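Effector EagT6 (Pseudomonas aeruginosa, PDB 1TU1) plays an essential role, as a homodimer, in loading the toxin Tse6 onto VgrG1a and so in its delivery to target cells. Local coordinates at residues V105-R110 with L139-T144. Residues are numbered along the deposited sequence; the frame is centred on the assembly and turned at random.
Sequences VFIERR and LVPRPT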
ATOM      1  N   VAL A 105     -11.571  -8.466   8.445  1.00 24.39           N
ATOM      2  CA  VAL A 105     -12.867  -7.907   8.078  1.00 23.12           C
ATOM      3  C   VAL A 105     -12.925  -7.684   6.557  1.00 22.66           C
ATOM      4  O   VAL A 105     -12.033  -7.064   5.962  1.00 21.02           O
ATOM      5  CB  VAL A 105     -13.132  -6.609   8.795  1.00 22.91           C
ATOM      6  CG1 VAL A 105     -14.519  -6.021   8.406  1.00 23.30           C
ATOM      7  CG2 VAL A 105     -13.044  -6.789  10.336  1.00 24.72           C
ATOM      8  N   PHE A 106     -13.965  -8.212   5.929  1.00 21.50           N
ATOM      9  CA  PHE A 106     -14.192  -7.993   4.513  1.00 21.25           C
ATOM     10  C   PHE A 106     -15.321  -7.014   4.408  1.00 22.14           C
ATOM     11  O   PHE A 106     -16.394  -7.243   4.992  1.00 22.62           O
ATOM     12  CB  PHE A 106     -14.565  -9.299   3.840  1.00 21.36           C
ATOM     13  CG  PHE A 106     -13.519 -10.348   3.927  1.00 22.05           C
ATOM     14  CD1 PHE A 106     -12.661 -10.564   2.862  1.00 21.49           C
ATOM     15  CD2 PHE A 106     -13.377 -11.129   5.067  1.00 23.48           C
ATOM     16  CE1 PHE A 106     -11.686 -11.555   2.913  1.00 23.22           C
ATOM     17  CE2 PHE A 106     -12.393 -12.139   5.131  1.00 24.40           C
ATOM     18  CZ  PHE A 106     -11.543 -12.344   4.057  1.00 23.89           C
ATOM     19  N   ILE A 107     -15.092  -5.899   3.706  1.00 20.84           N
ATOM     20  CA  ILE A 107     -16.103  -4.865   3.561  1.00 20.75           C
ATOM     21  C   ILE A 107     -16.459  -4.730   2.091  1.00 20.26           C
ATOM     22  O   ILE A 107     -15.631  -4.359   1.270  1.00 19.21           O
ATOM     23  CB  ILE A 107     -15.630  -3.498   4.102  1.00 20.04           C
ATOM     24  CG1 ILE A 107     -15.074  -3.630   5.526  1.00 21.05           C
ATOM     25  CG2 ILE A 107     -16.782  -2.472   4.019  1.00 19.32           C
ATOM     26  CD1 ILE A 107     -14.500  -2.346   6.071  1.00 22.19           C
ATOM     27  N   GLU A 108     -17.706  -5.047   1.763  1.00 21.28           N
ATOM     28  CA  GLU A 108     -18.178  -4.941   0.394  1.00 20.03           C
ATOM     29  C   GLU A 108     -18.065  -3.494  -0.079  1.00 19.85           C
ATOM     30  O   GLU A 108     -18.597  -2.607   0.530  1.00 19.71           O
ATOM     31  CB  GLU A 108     -19.647  -5.369   0.256  1.00 19.96           C
ATOM     32  CG  GLU A 108     -19.987  -5.535  -1.219  1.00 19.56           C
ATOM     33  CD  GLU A 108     -21.432  -5.952  -1.500  1.00 19.63           C
ATOM     34  OE1 GLU A 108     -22.338  -5.708  -0.659  1.00 21.31           O
ATOM     35  OE2 GLU A 108     -21.611  -6.513  -2.594  1.00 21.60           O
ATOM     36  N   ARG A 109     -17.402  -3.311  -1.210  1.00 21.23           N
ATOM     37  CA  ARG A 109     -17.344  -2.039  -1.909  1.00 22.41           C
ATOM     38  C   ARG A 109     -17.036  -2.310  -3.376  1.00 23.15           C
ATOM     39  O   ARG A 109     -16.469  -3.328  -3.728  1.00 22.52           O
ATOM     40  CB  ARG A 109     -16.219  -1.181  -1.306  1.00 22.75           C
ATOM     41  CG  ARG A 109     -16.109   0.224  -1.793  1.00 23.99           C
ATOM     42  CD  ARG A 109     -15.169   1.091  -0.918  1.00 25.19           C
ATOM     43  NE  ARG A 109     -15.279   2.499  -1.271  1.00 26.29           N
ATOM     44  CZ  ARG A 109     -14.768   3.060  -2.365  1.00 26.67           C
ATOM     45  NH1 ARG A 109     -14.052   2.368  -3.220  1.00 27.20           N
ATOM     46  NH2 ARG A 109     -14.967   4.346  -2.603  1.00 29.66           N
ATOM     47  N   ARG A 110     -17.366  -1.343  -4.219  1.00 24.93           N
ATOM     48  CA  ARG A 110     -16.984  -1.367  -5.627  1.00 26.28           C
ATOM     49  C   ARG A 110     -16.002  -0.237  -5.884  1.00 25.18           C
ATOM     50  O   ARG A 110     -16.167   0.851  -5.348  1.00 25.33           O
ATOM     51  CB  ARG A 110     -18.221  -1.141  -6.486  1.00 27.42           C
ATOM     52  CG  ARG A 110     -19.197  -2.239  -6.363  1.00 32.85           C
ATOM     53  CD  ARG A 110     -18.679  -3.474  -7.013  1.00 39.98           C
ATOM     54  NE  ARG A 110     -19.572  -4.604  -6.821  1.00 44.69           N
ATOM     55  CZ  ARG A 110     -19.207  -5.855  -7.027  1.00 47.29           C
ATOM     56  NH1 ARG A 110     -17.972  -6.115  -7.434  1.00 48.11           N
ATOM     57  NH2 ARG A 110     -20.087  -6.847  -6.837  1.00 50.49           N
ATOM     58  N   LEU A 139     -13.727   3.397  11.287  1.00 25.77           N
ATOM     59  CA  LEU A 139     -13.609   3.286   9.821  1.00 25.17           C
ATOM     60  C   LEU A 139     -14.912   3.700   9.121  1.00 25.36           C
ATOM     61  O   LEU A 139     -15.941   3.048   9.295  1.00 25.14           O
ATOM     62  CB  LEU A 139     -13.235   1.878   9.406  1.00 24.53           C
ATOM     63  CG  LEU A 139     -12.780   1.673   7.956  1.00 24.41           C
ATOM     64  CD1 LEU A 139     -11.875   0.487   7.916  1.00 26.37           C
ATOM     65  CD2 LEU A 139     -13.971   1.436   7.018  1.00 26.46           C
ATOM     66  N   VAL A 140     -14.849   4.763   8.321  1.00 26.23           N
ATOM     67  CA  VAL A 140     -15.970   5.169   7.481  1.00 26.98           C
ATOM     68  C   VAL A 140     -15.658   4.935   6.006  1.00 27.34           C
ATOM     69  O   VAL A 140     -14.803   5.616   5.432  1.00 27.31           O
ATOM     70  CB  VAL A 140     -16.353   6.634   7.738  1.00 26.96           C
ATOM     71  CG1 VAL A 140     -17.581   7.039   6.924  1.00 28.26           C
ATOM     72  CG2 VAL A 140     -16.573   6.856   9.230  1.00 27.50           C
ATOM     73  N   PRO A 141     -16.327   3.965   5.375  1.00 28.58           N
ATOM     74  CA  PRO A 141     -16.153   3.771   3.933  1.00 29.77           C
ATOM     75  C   PRO A 141     -16.501   5.044   3.169  1.00 31.35           C
ATOM     76  O   PRO A 141     -17.397   5.803   3.563  1.00 31.17           O
ATOM     77  CB  PRO A 141     -17.111   2.610   3.605  1.00 29.86           C
ATOM     78  CG  PRO A 141     -17.300   1.891   4.885  1.00 29.10           C
ATOM     79  CD  PRO A 141     -17.223   2.945   5.951  1.00 28.70           C
ATOM     80  N   ARG A 142     -15.737   5.318   2.125  1.00 34.40           N
ATOM     81  CA  ARG A 142     -15.969   6.478   1.284  1.00 37.23           C
ATOM     82  C   ARG A 142     -16.920   6.084   0.143  1.00 38.49           C
ATOM     83  O   ARG A 142     -16.746   5.037  -0.477  1.00 37.78           O
ATOM     84  CB  ARG A 142     -14.649   6.981   0.708  0.51 37.51           C
ATOM     85  CG  ARG A 142     -14.746   8.286  -0.072  0.51 40.18           C
ATOM     86  CD  ARG A 142     -13.409   8.811  -0.610  0.51 42.83           C
ATOM     87  NE  ARG A 142     -12.659   9.572   0.395  0.51 45.78           N
ATOM     88  CZ  ARG A 142     -11.840   9.045   1.308  0.51 48.75           C
ATOM     89  NH1 ARG A 142     -11.633   7.742   1.372  0.51 50.55           N
ATOM     90  NH2 ARG A 142     -11.213   9.826   2.172  0.51 50.16           N
ATOM     91  N   PRO A 143     -17.932   6.901  -0.130  1.00 41.01           N
ATOM     92  CA  PRO A 143     -18.776   6.676  -1.320  1.00 42.88           C
ATOM     93  C   PRO A 143     -17.970   6.502  -2.621  1.00 44.48           C
ATOM     94  O   PRO A 143     -16.897   7.082  -2.759  1.00 44.45           O
ATOM     95  CB  PRO A 143     -19.657   7.924  -1.362  1.00 42.51           C
ATOM     96  CG  PRO A 143     -19.764   8.330   0.061  1.00 42.05           C
ATOM     97  CD  PRO A 143     -18.392   8.059   0.652  1.00 41.05           C
ATOM     98  N   THR A 144     -18.468   5.677  -3.543  1.00 46.76           N
ATOM     99  CA  THR A 144     -17.820   5.493  -4.849  1.00 48.10           C
ATOM    100  C   THR A 144     -18.123   6.688  -5.777  1.00 48.77           C
ATOM    101  O   THR A 144     -17.329   7.648  -5.854  1.00 49.57           O
ATOM    102  CB  THR A 144     -18.252   4.144  -5.511  1.00 48.50           C
ATOM    103  OG1 THR A 144     -17.951   3.041  -4.646  1.00 49.46           O
ATOM    104  CG2 THR A 144     -17.425   3.826  -6.759  1.00 49.19           C
TER
HETATM  105  O   HOH W   1     -19.289   0.768  -3.290  1.00 28.29           O
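In this DcrB-family protein the C-terminal tail, 139-144, runs beside the exit of strand 98-107 from the antiparallel sheet, and R109 and T144 tie the two together where they leave regular structure. Residues 107-110 run in nearly the same direction as 139-144, 16° apart, joined by side chains that reach either each other or a backbone carbonyl. At the strand end the join is apolar: I107 and L139 meet tip to tip, CD1 to CD2 at 3.9 Å, while I107 CG2 lies more loosely near P141 CG. With CG anti to the backbone N (chi1 -173°) and the chain extended as far as NE, the R109 guanidinium is carried across to the tail and grips one carbonyl side-on through two bent hydrogen bonds, R109 NE to R142 O at 3.0 Å and R109 NH2 to R142 O at 2.9 Å. The oxygen sits close to the guanidinium plane, yet only NE approaches in the carbonyl plane; NH2 comes from well above it. T144 OG1 lies over the rim of one guanidinium face, 3.8 Å from R109 NH2, and donates to R110 O at 2.9 Å. A water bridges R110 N and T144 OG1, so this hydroxyl gives one bond and receives another. The tail also takes part in the dimer: V140 and P141 pair antiparallel with a strand of the second subunit, and the R142 side chain forms a salt bridge with D12 of that subunit. Two donors on one carbonyl should fix the rotation of the R109 guanidinium and hold the R142 backbone beside the sheet, while the R142 side chain engages the partner chain.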